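Local coordinates for conjugal transfer protein-like C-terminal domain-containing protein (Enterococcus faecalis, PDB 4EC6) that is of unknown function in detail but, as an NTF2-like domain resembling VirB8, probably serves in the type IV secretion machinery that transfers a conjugative plasmid, at residues D58-Y63 and F138-T143; T66-Q71 and T150-L155; L123-D128 and K132-T137. One frame throughout, in Å; residues are numbered along the deposited sequence.

Contact 1. Residues D58-Y63 and F138-T143; sequences DTFGRY and FEVEPT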
ATOM      1  N   ASP A  58      10.483   2.278  -0.894  1.00 13.46           N
ATOM      2  CA  ASP A  58       9.307   1.540  -1.297  1.00 12.48           C
ATOM      3  C   ASP A  58       8.508   2.277  -2.362  1.00 11.99           C
ATOM      4  O   ASP A  58       8.258   1.744  -3.429  1.00 11.49           O
ATOM      5  CB  ASP A  58       8.508   1.295  -0.020  1.00 13.53           C
ATOM      6  CG  ASP A  58       7.101   0.773  -0.237  1.00 13.58           C
ATOM      7  OD1 ASP A  58       6.564   0.665  -1.379  1.00 14.04           O
ATOM      8  OD2 ASP A  58       6.516   0.475   0.822  1.00 13.88           O
ATOM      9  N   THR A  59       8.139   3.526  -2.082  1.00 11.36           N
ATOM     10  CA  THR A  59       7.388   4.360  -3.006  1.00 10.36           C
ATOM     11  C   THR A  59       8.149   4.600  -4.290  1.00 10.04           C
ATOM     12  O   THR A  59       7.594   4.476  -5.398  1.00 10.08           O
ATOM     13  CB  THR A  59       7.044   5.700  -2.335  1.00 10.64           C
ATOM     14  OG1 THR A  59       6.092   5.455  -1.313  1.00 11.47           O
ATOM     15  CG2 THR A  59       6.425   6.672  -3.288  1.00 10.61           C
ATOM     16  N   PHE A  60       9.420   4.949  -4.171  1.00  9.53           N
ATOM     17  CA  PHE A  60      10.242   5.105  -5.367  1.00  9.36           C
ATOM     18  C   PHE A  60      10.167   3.830  -6.240  1.00  9.53           C
ATOM     19  O   PHE A  60       9.938   3.889  -7.458  1.00  9.23           O
ATOM     20  CB  PHE A  60      11.684   5.410  -4.981  1.00  8.70           C
ATOM     21  CG  PHE A  60      12.616   5.437  -6.131  1.00  8.66           C
ATOM     22  CD1 PHE A  60      12.697   6.546  -6.969  1.00  8.88           C
ATOM     23  CD2 PHE A  60      13.408   4.365  -6.402  1.00  8.71           C
ATOM     24  CE1 PHE A  60      13.557   6.554  -8.056  1.00  8.82           C
ATOM     25  CE2 PHE A  60      14.278   4.386  -7.490  1.00  8.77           C
ATOM     26  CZ  PHE A  60      14.364   5.477  -8.306  1.00  8.49           C
ATOM     27  N   GLY A  61      10.350   2.679  -5.607  1.00  9.44           N
ATOM     28  CA  GLY A  61      10.334   1.448  -6.362  1.00  9.87           C
ATOM     29  C   GLY A  61       9.000   1.252  -7.062  1.00 10.20           C
ATOM     30  O   GLY A  61       8.944   0.726  -8.191  1.00 11.08           O
ATOM     31  N   ARG A  62       7.912   1.692  -6.438  1.00 10.14           N
ATOM     32  CA  ARG A  62       6.601   1.518  -7.078  1.00 10.18           C
ATOM     33  C   ARG A  62       6.498   2.321  -8.336  1.00 10.20           C
ATOM     34  O   ARG A  62       5.964   1.848  -9.327  1.00 10.44           O
ATOM     35  CB  ARG A  62       5.458   1.841  -6.121  1.00 10.22           C
ATOM     36  CG  ARG A  62       5.165   0.705  -5.156  1.00 10.21           C
ATOM     37  CD  ARG A  62       4.506   1.296  -3.931  1.00 10.52           C
ATOM     38  NE  ARG A  62       4.298   0.312  -2.867  1.00 11.00           N
ATOM     39  CZ  ARG A  62       3.299  -0.585  -2.882  1.00 10.71           C
ATOM     40  NH1 ARG A  62       2.457  -0.640  -3.912  1.00 10.85           N
ATOM     41  NH2 ARG A  62       3.151  -1.435  -1.903  1.00 10.25           N
ATOM     42  N   TYR A  63       6.997   3.563  -8.278  1.00 10.86           N
ATOM     43  CA  TYR A  63       6.927   4.462  -9.404  1.00 10.64           C
ATOM     44  C   TYR A  63       7.745   3.894 -10.556  1.00 10.44           C
ATOM     45  O   TYR A  63       7.211   3.706 -11.663  1.00 10.75           O
ATOM     46  CB  TYR A  63       7.335   5.860  -9.017  1.00 11.77           C
ATOM     47  CG  TYR A  63       6.165   6.716  -8.597  1.00 12.48           C
ATOM     48  CD1 TYR A  63       5.384   7.410  -9.540  1.00 12.90           C
ATOM     49  CD2 TYR A  63       5.804   6.786  -7.281  1.00 12.76           C
ATOM     50  CE1 TYR A  63       4.301   8.176  -9.146  1.00 13.79           C
ATOM     51  CE2 TYR A  63       4.723   7.518  -6.875  1.00 13.71           C
ATOM     52  CZ  TYR A  63       3.979   8.221  -7.791  1.00 14.06           C
ATOM     53  OH  TYR A  63       2.913   8.954  -7.302  1.00 14.06           O
ATOM     54  N   PHE A 138      15.674  -5.685  -7.317  1.00 14.42           N
ATOM     55  CA  PHE A 138      16.595  -4.786  -7.968  1.00 13.65           C
ATOM     56  C   PHE A 138      17.265  -3.902  -6.907  1.00 14.94           C
ATOM     57  O   PHE A 138      16.768  -3.763  -5.796  1.00 14.70           O
ATOM     58  CB  PHE A 138      15.904  -3.970  -9.041  1.00 11.85           C
ATOM     59  CG  PHE A 138      14.758  -3.126  -8.560  1.00 10.88           C
ATOM     60  CD1 PHE A 138      14.966  -1.792  -8.179  1.00 10.58           C
ATOM     61  CD2 PHE A 138      13.444  -3.618  -8.564  1.00 10.26           C
ATOM     62  CE1 PHE A 138      13.908  -0.994  -7.773  1.00 10.39           C
ATOM     63  CE2 PHE A 138      12.376  -2.798  -8.160  1.00 10.39           C
ATOM     64  CZ  PHE A 138      12.599  -1.495  -7.763  1.00 10.01           C
ATOM     65  N   GLU A 139      18.401  -3.320  -7.225  1.00 17.39           N
ATOM     66  CA  GLU A 139      19.033  -2.405  -6.252  1.00 19.94           C
ATOM     67  C   GLU A 139      18.787  -0.929  -6.526  1.00 19.28           C
ATOM     68  O   GLU A 139      18.450  -0.545  -7.622  1.00 19.59           O
ATOM     69  CB  GLU A 139      20.497  -2.734  -6.096  1.00 20.31           C
ATOM     70  CG  GLU A 139      20.613  -4.184  -5.763  1.00 22.52           C
ATOM     71  CD  GLU A 139      22.040  -4.659  -5.736  1.00 28.26           C
ATOM     72  OE1 GLU A 139      22.965  -3.794  -5.597  1.00 30.43           O
ATOM     73  OE2 GLU A 139      22.221  -5.907  -5.866  1.00 28.78           O
ATOM     74  N   VAL A 140      18.993  -0.117  -5.516  1.00 20.29           N
ATOM     75  CA  VAL A 140      18.568   1.286  -5.507  1.00 21.16           C
ATOM     76  C   VAL A 140      19.606   2.027  -4.684  1.00 21.49           C
ATOM     77  O   VAL A 140      20.093   1.479  -3.731  1.00 22.57           O
ATOM     78  CB  VAL A 140      17.198   1.375  -4.827  1.00 20.51           C
ATOM     79  CG1 VAL A 140      16.894   2.758  -4.300  1.00 22.33           C
ATOM     80  CG2 VAL A 140      16.151   0.993  -5.842  1.00 21.94           C
ATOM     81  N   GLU A 141      20.010   3.219  -5.098  1.00 22.06           N
ATOM     82  CA  GLU A 141      21.009   4.004  -4.373  1.00 23.47           C
ATOM     83  C   GLU A 141      20.506   5.414  -4.200  1.00 24.71           C
ATOM     84  O   GLU A 141      19.753   5.925  -5.039  1.00 24.57           O
ATOM     85  CB  GLU A 141      22.362   3.978  -5.063  1.00 23.50           C
ATOM     86  CG  GLU A 141      23.063   2.629  -4.963  1.00 24.46           C
ATOM     87  CD  GLU A 141      24.295   2.541  -5.870  1.00 27.17           C
ATOM     88  OE1 GLU A 141      24.835   3.606  -6.276  1.00 26.62           O
ATOM     89  OE2 GLU A 141      24.711   1.400  -6.216  1.00 28.87           O
ATOM     90  N   PRO A 142      20.833   6.030  -3.061  1.00 27.37           N
ATOM     91  CA  PRO A 142      20.293   7.375  -2.891  1.00 27.04           C
ATOM     92  C   PRO A 142      21.130   8.327  -3.714  1.00 27.27           C
ATOM     93  O   PRO A 142      22.260   8.014  -4.057  1.00 26.32           O
ATOM     94  CB  PRO A 142      20.483   7.646  -1.399  1.00 27.41           C
ATOM     95  CG  PRO A 142      21.624   6.757  -0.978  1.00 27.01           C
ATOM     96  CD  PRO A 142      21.472   5.514  -1.828  1.00 28.16           C
ATOM     97  N   THR A 143      20.544   9.453  -4.059  1.00 29.14           N
ATOM     98  CA  THR A 143      21.228  10.525  -4.744  1.00 32.94           C
ATOM     99  C   THR A 143      20.964  11.699  -3.845  1.00 36.59           C
ATOM    100  O   THR A 143      20.051  11.625  -3.028  1.00 39.15           O
ATOM    101  CB  THR A 143      20.666  10.744  -6.171  1.00 29.62           C
ATOM    102  OG1 THR A 143      19.246  10.955  -6.136  1.00 28.24           O
ATOM    103  CG2 THR A 143      20.933   9.537  -6.976  1.00 26.91           C
TER
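Two phenylalanine rings span the gap between helix and sheet, and each is met at its rim. The F138 ring turns an edge to the helix: its CZ lies 4.0 Å from G61 CA, which sits in the plane of the ring. The F60 ring likewise receives V140 at its edge, with F60 CE2 4.2 Å from V140 CG2. G61 has no side chain, which lets the ring end of F138 reach the helix backbone. F138 gets there with CG between its own backbone N and carbonyl carbon (chi1 59°). Contact is purely apolar, without a hydrogen bond between the segments, and only modest in area, 123 Å², yet all four residues are buried. On another side of the helix, R62 NE donates to the syn lone pair of D58 OD1 at 2.7 Å, nearly in the guanidinium plane, a salt bridge one turn apart.

F64, further along helix 54-68, meets the F138 ring, and F147 at the start of strand 147-157 meets that of F60; F160 of a second subunit also packs edge-to-face on F60. The contact thus lays helix 54-68 against strand 131-142, an inner strand of the antiparallel sheet in this NTF2-like fold.

Contact 2. Residues T66-Q71 and T150-L155; sequences TYYFSQ and TTQPKL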
ATOM      1  N   THR A  66       5.899   0.943 -12.355  1.00 13.21           N
ATOM      2  CA  THR A  66       4.943   1.447 -13.274  1.00 14.31           C
ATOM      3  C   THR A  66       5.568   1.691 -14.663  1.00 15.23           C
ATOM      4  O   THR A  66       4.992   1.321 -15.664  1.00 17.07           O
ATOM      5  CB  THR A  66       4.392   2.719 -12.657  1.00 16.10           C
ATOM      6  OG1 THR A  66       3.552   2.345 -11.543  1.00 18.24           O
ATOM      7  CG2 THR A  66       3.590   3.479 -13.636  1.00 17.07           C
ATOM      8  N   TYR A  67       6.747   2.289 -14.747  1.00 14.71           N
ATOM      9  CA  TYR A  67       7.364   2.515 -16.035  1.00 14.41           C
ATOM     10  C   TYR A  67       8.073   1.249 -16.582  1.00 13.55           C
ATOM     11  O   TYR A  67       8.017   0.923 -17.752  1.00 14.63           O
ATOM     12  CB  TYR A  67       8.277   3.744 -15.952  1.00 15.48           C
ATOM     13  CG  TYR A  67       7.466   4.976 -15.813  1.00 17.44           C
ATOM     14  CD1 TYR A  67       6.682   5.457 -16.907  1.00 19.09           C
ATOM     15  CD2 TYR A  67       7.382   5.650 -14.601  1.00 19.08           C
ATOM     16  CE1 TYR A  67       5.872   6.586 -16.798  1.00 18.41           C
ATOM     17  CE2 TYR A  67       6.558   6.787 -14.474  1.00 20.13           C
ATOM     18  CZ  TYR A  67       5.820   7.230 -15.580  1.00 19.83           C
ATOM     19  OH  TYR A  67       5.050   8.332 -15.473  1.00 22.73           O
ATOM     20  N   TYR A  68       8.697   0.507 -15.714  1.00 12.57           N
ATOM     21  CA  TYR A  68       9.342  -0.700 -16.089  1.00 12.18           C
ATOM     22  C   TYR A  68       8.347  -1.688 -16.630  1.00 12.93           C
ATOM     23  O   TYR A  68       8.654  -2.388 -17.564  1.00 12.49           O
ATOM     24  CB  TYR A  68      10.044  -1.283 -14.870  1.00 11.32           C
ATOM     25  CG  TYR A  68      10.892  -2.474 -15.189  1.00 10.29           C
ATOM     26  CD1 TYR A  68      12.062  -2.338 -15.983  1.00  9.67           C
ATOM     27  CD2 TYR A  68      10.559  -3.730 -14.684  1.00  9.27           C
ATOM     28  CE1 TYR A  68      12.840  -3.442 -16.283  1.00  9.12           C
ATOM     29  CE2 TYR A  68      11.327  -4.840 -14.984  1.00  9.01           C
ATOM     30  CZ  TYR A  68      12.439  -4.687 -15.771  1.00  9.14           C
ATOM     31  OH  TYR A  68      13.163  -5.778 -16.000  1.00  9.16           O
ATOM     32  N   PHE A  69       7.140  -1.736 -16.067  1.00 13.83           N
ATOM     33  CA  PHE A  69       6.140  -2.683 -16.582  1.00 14.99           C
ATOM     34  C   PHE A  69       5.220  -2.079 -17.659  1.00 16.18           C
ATOM     35  O   PHE A  69       4.246  -2.706 -18.063  1.00 15.62           O
ATOM     36  CB  PHE A  69       5.329  -3.354 -15.456  1.00 13.78           C
ATOM     37  CG  PHE A  69       6.017  -4.545 -14.863  1.00 13.51           C
ATOM     38  CD1 PHE A  69       5.774  -5.837 -15.361  1.00 13.78           C
ATOM     39  CD2 PHE A  69       6.916  -4.390 -13.827  1.00 12.63           C
ATOM     40  CE1 PHE A  69       6.421  -6.938 -14.822  1.00 12.92           C
ATOM     41  CE2 PHE A  69       7.581  -5.480 -13.307  1.00 12.53           C
ATOM     42  CZ  PHE A  69       7.345  -6.743 -13.804  1.00 12.92           C
ATOM     43  N   SER A  70       5.543  -0.880 -18.130  1.00 17.34           N
ATOM     44  CA  SER A  70       4.792  -0.266 -19.181  1.00 18.55           C
ATOM     45  C   SER A  70       4.805  -1.180 -20.409  1.00 21.56           C
ATOM     46  O   SER A  70       5.781  -1.911 -20.702  1.00 19.74           O
ATOM     47  CB  SER A  70       5.418   1.058 -19.544  1.00 19.31           C
ATOM     48  OG  SER A  70       5.092   1.387 -20.897  1.00 20.39           O
ATOM     49  N   GLN A  71       3.714  -1.145 -21.143  1.00 24.04           N
ATOM     50  CA  GLN A  71       3.675  -1.967 -22.329  1.00 26.61           C
ATOM     51  C   GLN A  71       4.001  -1.304 -23.656  1.00 24.78           C
ATOM     52  O   GLN A  71       4.004  -1.999 -24.655  1.00 25.36           O
ATOM     53  CB  GLN A  71       2.387  -2.741 -22.372  1.00 30.74           C
ATOM     54  CG  GLN A  71       2.497  -3.876 -21.406  1.00 35.86           C
ATOM     55  CD  GLN A  71       1.328  -4.778 -21.534  1.00 40.96           C
ATOM     56  OE1 GLN A  71       0.466  -4.801 -20.655  1.00 49.54           O
ATOM     57  NE2 GLN A  71       1.262  -5.518 -22.638  1.00 42.76           N
ATOM     58  N   THR A 150      19.965   0.703  -9.780  1.00 13.52           N
ATOM     59  CA  THR A 150      21.314   0.451 -10.201  1.00 13.78           C
ATOM     60  C   THR A 150      21.589  -0.971 -10.698  1.00 15.01           C
ATOM     61  O   THR A 150      22.728  -1.315 -10.957  1.00 16.16           O
ATOM     62  CB  THR A 150      22.315   0.746  -9.057  1.00 14.19           C
ATOM     63  OG1 THR A 150      21.994  -0.065  -7.909  1.00 14.79           O
ATOM     64  CG2 THR A 150      22.282   2.179  -8.652  1.00 14.14           C
ATOM     65  N   THR A 151      20.595  -1.843 -10.763  1.00 15.64           N
ATOM     66  CA  THR A 151      20.781  -3.148 -11.423  1.00 15.41           C
ATOM     67  C   THR A 151      19.566  -3.396 -12.309  1.00 15.46           C
ATOM     68  O   THR A 151      18.541  -2.735 -12.167  1.00 14.49           O
ATOM     69  CB  THR A 151      20.869  -4.297 -10.440  1.00 15.31           C
ATOM     70  OG1 THR A 151      19.705  -4.265  -9.608  1.00 16.32           O
ATOM     71  CG2 THR A 151      22.087  -4.190  -9.590  1.00 14.64           C
ATOM     72  N   GLN A 152      19.667  -4.331 -13.234  1.00 16.01           N
ATOM     73  CA  GLN A 152      18.494  -4.656 -14.023  1.00 16.81           C
ATOM     74  C   GLN A 152      17.596  -5.550 -13.133  1.00 15.91           C
ATOM     75  O   GLN A 152      18.109  -6.429 -12.510  1.00 15.36           O
ATOM     76  CB  GLN A 152      18.902  -5.377 -15.289  1.00 18.05           C
ATOM     77  CG  GLN A 152      17.656  -5.817 -16.030  1.00 21.53           C
ATOM     78  CD  GLN A 152      17.956  -6.481 -17.316  1.00 24.58           C
ATOM     79  OE1 GLN A 152      18.898  -7.248 -17.402  1.00 29.99           O
ATOM     80  NE2 GLN A 152      17.154  -6.198 -18.339  1.00 27.41           N
ATOM     81  N   PRO A 153      16.276  -5.278 -13.027  1.00 15.79           N
ATOM     82  CA  PRO A 153      15.437  -6.058 -12.103  1.00 15.41           C
ATOM     83  C   PRO A 153      15.419  -7.550 -12.444  1.00 15.98           C
ATOM     84  O   PRO A 153      15.370  -7.884 -13.616  1.00 15.24           O
ATOM     85  CB  PRO A 153      14.054  -5.444 -12.315  1.00 14.25           C
ATOM     86  CG  PRO A 153      14.314  -4.058 -12.747  1.00 14.24           C
ATOM     87  CD  PRO A 153      15.514  -4.163 -13.633  1.00 15.30           C
ATOM     88  N   LYS A 154      15.519  -8.424 -11.440  1.00 17.92           N
ATOM     89  CA  LYS A 154      15.279  -9.887 -11.599  1.00 20.09           C
ATOM     90  C   LYS A 154      13.850 -10.269 -11.234  1.00 20.28           C
ATOM     91  O   LYS A 154      13.322  -9.968 -10.151  1.00 19.86           O
ATOM     92  CB  LYS A 154      16.223 -10.778 -10.762  1.00 24.97           C
ATOM     93  CG  LYS A 154      17.734 -10.587 -10.944  1.00 30.46           C
ATOM     94  CD  LYS A 154      18.018  -9.974 -12.320  1.00 35.34           C
ATOM     95  CE  LYS A 154      19.488 -10.025 -12.749  1.00 39.85           C
ATOM     96  NZ  LYS A 154      19.503  -9.901 -14.244  1.00 39.09           N
ATOM     97  N   LEU A 155      13.216 -10.951 -12.155  1.00 19.84           N
ATOM     98  CA  LEU A 155      11.863 -11.394 -11.982  1.00 19.05           C
ATOM     99  C   LEU A 155      11.937 -12.903 -11.762  1.00 20.52           C
ATOM    100  O   LEU A 155      12.597 -13.564 -12.506  1.00 20.54           O
ATOM    101  CB  LEU A 155      11.136 -11.063 -13.264  1.00 17.99           C
ATOM    102  CG  LEU A 155       9.689 -10.714 -13.321  1.00 18.05           C
ATOM    103  CD1 LEU A 155       9.283  -9.870 -12.104  1.00 17.36           C
ATOM    104  CD2 LEU A 155       9.541  -9.977 -14.644  1.00 17.86           C
TER
HETATM  105  O   HOH W   1      14.359  -5.651 -18.796  1.00 16.92           O
HETATM  106  O   HOH W   2      12.944  -8.156 -15.029  1.00 18.16           O
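Y68, in the last turn of its helix, meets P153 face-on. P153 CG stands over one face of the phenol, 3.8 Å from the ring centroid and 19° off the ring normal, which makes a CH-pi contact. It is displaced toward the hydroxyl end, so that its closest ring atom is Y68 CZ, 3.6 Å from P153 CG. P153 CB and CD lie beside it over the same end of the ring. The tyrosine reaches across because its CG is anti to the backbone N (chi1 -173°), which sends the ring out from the helix against the proline coming the other way.

The hydroxyl of Y68 is held through two waters rather than by a direct bond to the other segment. One water lies 3.0 Å from Y68 OH and accepts from NE2 of the exposed Q152; the other, in the plane of the ring at its edge, is 2.6 Å from Y68 OH and donates to the carbonyl oxygen P153 O. The first water thus ties the hydroxyl to a side chain and the second to the backbone, while the ring face carries the apolar contact.

At F69 the chain leaves helical geometry, and the ring tip approaches L155: F69 CZ is 4.0 Å from L155 CD2, with CD1 of the same leucine almost as close. The ring is met obliquely.

L123 and V125 of strand 117-126 and I136 of strand 131-142 continue the apolar surroundings of F69, while F64 of the same helix and L82 of helix 75-82 pack on Y68, and W95 touches both Q152 and P153. The end of helix 54-68 is thereby seated on strand 147-157, outermost in this chain's sheet, and the two strands inside it.

Contact 3. Residues L123-D128 and K132-T137; sequences LNVSVD and KMQKIT
A beta hairpin joins strands 117-126 and 131-142, and this contact is its end nearest the turn. L123 with Q134 and V125 with K132 are antiparallel hydrogen-bonded pairs, and N124 with M133 is the non-hydrogen-bonded pair between them. L123 N donates to Q134 O at 2.7 Å, almost straight at 169°, and Q134 N returns a bond to L123 O at 2.8 Å. The V125 and K132 pair nearer the turn is longer: V125 N to K132 O is 3.1 Å.

On one face, L123 CD1 lies 3.8 Å from I136 CG2, the two side chains crossing diagonally. There too V125 CG2 rests against the amide oxygen Q134 OE1 at 3.6 Å. The other face carries N124 and selenomethionine M133, where N124 OD1 lies 3.7 Å from M133 CG. The polar partner of N124 OD1 is Y63 OH of a third subunit, and M133 packs on the same Y63, so this face lies at the interface with that subunit.

The L123 and I136 face is covered by F69 just past helix 54-68. L102 and V105 of strand 101-112 flank L123; on the far side of the hairpin, P153 and L155 of strand 147-157 flank I136.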
ATOM      1  N   LEU A 123       4.464  -9.372  -7.003  1.00 15.49           N
ATOM      2  CA  LEU A 123       3.608  -8.865  -8.050  1.00 16.26           C
ATOM      3  C   LEU A 123       2.598  -9.916  -8.479  1.00 17.47           C
ATOM      4  O   LEU A 123       2.862 -11.124  -8.430  1.00 17.45           O
ATOM      5  CB  LEU A 123       4.464  -8.491  -9.255  1.00 15.68           C
ATOM      6  CG  LEU A 123       5.759  -7.705  -9.081  1.00 15.29           C
ATOM      7  CD1 LEU A 123       6.531  -7.567 -10.383  1.00 14.54           C
ATOM      8  CD2 LEU A 123       5.427  -6.314  -8.571  1.00 15.41           C
ATOM      9  N   ASN A 124       1.436  -9.468  -8.893  1.00 19.14           N
ATOM     10  CA  ASN A 124       0.591 -10.318  -9.691  1.00 22.07           C
ATOM     11  C   ASN A 124       0.788  -9.776 -11.091  1.00 23.14           C
ATOM     12  O   ASN A 124       0.415  -8.614 -11.366  1.00 22.66           O
ATOM     13  CB  ASN A 124      -0.889 -10.194  -9.318  1.00 23.57           C
ATOM     14  CG  ASN A 124      -1.233 -10.824  -7.961  1.00 26.36           C
ATOM     15  OD1 ASN A 124      -0.648 -11.843  -7.540  1.00 26.70           O
ATOM     16  ND2 ASN A 124      -2.234 -10.228  -7.272  1.00 27.08           N
ATOM     17  N   VAL A 125       1.397 -10.577 -11.964  1.00 23.17           N
ATOM     18  CA  VAL A 125       1.403 -10.232 -13.392  1.00 25.95           C
ATOM     19  C   VAL A 125       0.452 -11.122 -14.187  1.00 27.23           C
ATOM     20  O   VAL A 125       0.083 -12.235 -13.781  1.00 25.45           O
ATOM     21  CB  VAL A 125       2.829 -10.111 -14.021  1.00 25.82           C
ATOM     22  CG1 VAL A 125       3.763  -9.420 -13.053  1.00 27.14           C
ATOM     23  CG2 VAL A 125       3.427 -11.448 -14.380  1.00 27.81           C
ATOM     24  N   SER A 126       0.048 -10.585 -15.315  1.00 33.49           N
ATOM     25  CA  SER A 126      -0.934 -11.221 -16.175  1.00 41.49           C
ATOM     26  C   SER A 126      -0.326 -11.271 -17.580  1.00 44.70           C
ATOM     27  O   SER A 126       0.227 -10.273 -18.076  1.00 42.47           O
ATOM     28  CB  SER A 126      -2.226 -10.410 -16.123  1.00 41.61           C
ATOM     29  OG  SER A 126      -3.187 -10.873 -17.033  1.00 49.26           O
ATOM     30  N   VAL A 127      -0.374 -12.447 -18.194  1.00 51.35           N
ATOM     31  CA  VAL A 127       0.217 -12.613 -19.522  1.00 62.95           C
ATOM     32  C   VAL A 127      -0.809 -12.837 -20.638  1.00 69.33           C
ATOM     33  O   VAL A 127      -0.742 -12.175 -21.674  1.00 85.91           O
ATOM     34  CB  VAL A 127       1.354 -13.670 -19.543  1.00 62.16           C
ATOM     35  CG1 VAL A 127       1.678 -14.079 -20.973  1.00 62.13           C
ATOM     36  CG2 VAL A 127       2.600 -13.127 -18.838  1.00 56.64           C
ATOM     37  N   ASP A 128      -1.762 -13.740 -20.425  1.00 72.70           N
ATOM     38  CA  ASP A 128      -2.764 -14.034 -21.442  1.00 76.64           C
ATOM     39  C   ASP A 128      -4.144 -13.800 -20.895  1.00 72.91           C
ATOM     40  O   ASP A 128      -5.122 -14.151 -21.537  1.00 76.35           O
ATOM     41  CB  ASP A 128      -2.693 -15.513 -21.836  1.00 91.51           C
ATOM     42  CG  ASP A 128      -1.269 -16.035 -21.937  1.00103.15           C
ATOM     43  OD1 ASP A 128      -0.572 -15.671 -22.912  1.00107.29           O
ATOM     44  OD2 ASP A 128      -0.857 -16.828 -21.054  1.00106.48           O
ATOM     45  N   LYS A 132      -0.229 -14.835 -12.405  1.00 41.33           N
ATOM     46  CA  LYS A 132       0.633 -15.578 -11.478  1.00 36.34           C
ATOM     47  C   LYS A 132       1.391 -14.630 -10.576  1.00 31.61           C
ATOM     48  O   LYS A 132       1.589 -13.450 -10.909  1.00 32.73           O
ATOM     49  CB  LYS A 132       1.596 -16.544 -12.213  1.00 37.20           C
ATOM     50  CG  LYS A 132       2.594 -15.873 -13.157  1.00 40.76           C
ATOM     51  CD  LYS A 132       3.434 -16.856 -13.969  1.00 41.25           C
ATOM     52  CE  LYS A 132       4.130 -17.896 -13.094  1.00 42.65           C
ATOM     53  NZ  LYS A 132       5.356 -18.468 -13.734  1.00 40.95           N
HETATM   54  N   MSE A 133       1.784 -15.162  -9.431  1.00 27.53           N
HETATM   55  CA  MSE A 133       2.591 -14.472  -8.453  1.00 26.73           C
HETATM   56  C   MSE A 133       4.047 -14.435  -8.861  1.00 25.44           C
HETATM   57  O   MSE A 133       4.642 -15.457  -9.145  1.00 22.71           O
HETATM   58  CB  MSE A 133       2.494 -15.271  -7.173  1.00 27.62           C
HETATM   59  CG  MSE A 133       1.580 -14.541  -6.214  1.00 32.56           C
HETATM   60 SE   MSE A 133       1.794 -15.271  -4.365  1.00 38.90          SE
HETATM   61  CE  MSE A 133       2.560 -13.619  -3.638  1.00 33.22           C
ATOM     62  N   GLN A 134       4.642 -13.248  -8.885  1.00 23.85           N
ATOM     63  CA  GLN A 134       6.077 -13.156  -9.086  1.00 24.34           C
ATOM     64  C   GLN A 134       6.729 -12.272  -8.030  1.00 21.84           C
ATOM     65  O   GLN A 134       6.079 -11.463  -7.383  1.00 21.28           O
ATOM     66  CB  GLN A 134       6.415 -12.667 -10.513  1.00 26.70           C
ATOM     67  CG  GLN A 134       6.060 -13.704 -11.572  1.00 29.72           C
ATOM     68  CD  GLN A 134       6.922 -13.626 -12.818  1.00 32.48           C
ATOM     69  OE1 GLN A 134       6.646 -12.858 -13.756  1.00 37.89           O
ATOM     70  NE2 GLN A 134       7.936 -14.472 -12.872  1.00 31.62           N
ATOM     71  N   LYS A 135       8.015 -12.491  -7.825  1.00 19.94           N
ATOM     72  CA  LYS A 135       8.859 -11.576  -7.086  1.00 17.79           C
ATOM     73  C   LYS A 135       9.841 -10.842  -8.026  1.00 15.83           C
ATOM     74  O   LYS A 135      10.332 -11.404  -9.002  1.00 14.55           O
ATOM     75  CB  LYS A 135       9.603 -12.304  -5.992  1.00 18.15           C
ATOM     76  CG  LYS A 135      10.747 -11.503  -5.450  1.00 19.84           C
ATOM     77  CD  LYS A 135      10.928 -11.827  -3.995  1.00 23.20           C
ATOM     78  CE  LYS A 135      11.823 -13.021  -3.788  1.00 24.57           C
ATOM     79  NZ  LYS A 135      11.667 -13.415  -2.345  1.00 26.67           N
ATOM     80  N   ILE A 136      10.049  -9.566  -7.743  1.00 14.15           N
ATOM     81  CA  ILE A 136      10.993  -8.754  -8.460  1.00 13.67           C
ATOM     82  C   ILE A 136      11.970  -8.117  -7.459  1.00 14.31           C
ATOM     83  O   ILE A 136      11.557  -7.601  -6.431  1.00 12.54           O
ATOM     84  CB  ILE A 136      10.282  -7.698  -9.320  1.00 12.59           C
ATOM     85  CG1 ILE A 136      11.265  -7.170 -10.336  1.00 11.90           C
ATOM     86  CG2 ILE A 136       9.656  -6.584  -8.481  1.00 12.36           C
ATOM     87  CD1 ILE A 136      10.617  -6.340 -11.401  1.00 11.64           C
ATOM     88  N   THR A 137      13.259  -8.213  -7.798  1.00 15.61           N
ATOM     89  CA  THR A 137      14.379  -7.739  -7.009  1.00 16.04           C
ATOM     90  C   THR A 137      15.227  -6.782  -7.895  1.00 15.71           C
ATOM     91  O   THR A 137      15.430  -7.008  -9.081  1.00 15.90           O
ATOM     92  CB  THR A 137      15.216  -8.953  -6.596  1.00 17.91           C
ATOM     93  OG1 THR A 137      14.321  -9.950  -6.136  1.00 21.56           O
ATOM     94  CG2 THR A 137      16.180  -8.654  -5.459  1.00 17.89           C
TER

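Overall arrangement
Contacts 1 and 2 seat the middle and the C-terminal end of helix 54-68 on neighbouring strands, with centres 11 Å apart. They meet directly where E139 N lies 2.9 Å from T151 OG1 and E139 O lies 2.9 Å from T150 N, probable hydrogen bonds. Contact 3 is a hairpin of the same sheet: its centre is 12 Å from that of contact 2, which it touches at F69 CZ to L123 CD1, 3.6 Å, and through a probable bond from K154 N to T137 O, 2.8 Å. Contacts 1 and 3 share strand 131-142 but lie 19 Å apart, on opposite sides of the chain's centre. Contact 2, touching both, lies nearest the centre of the chain.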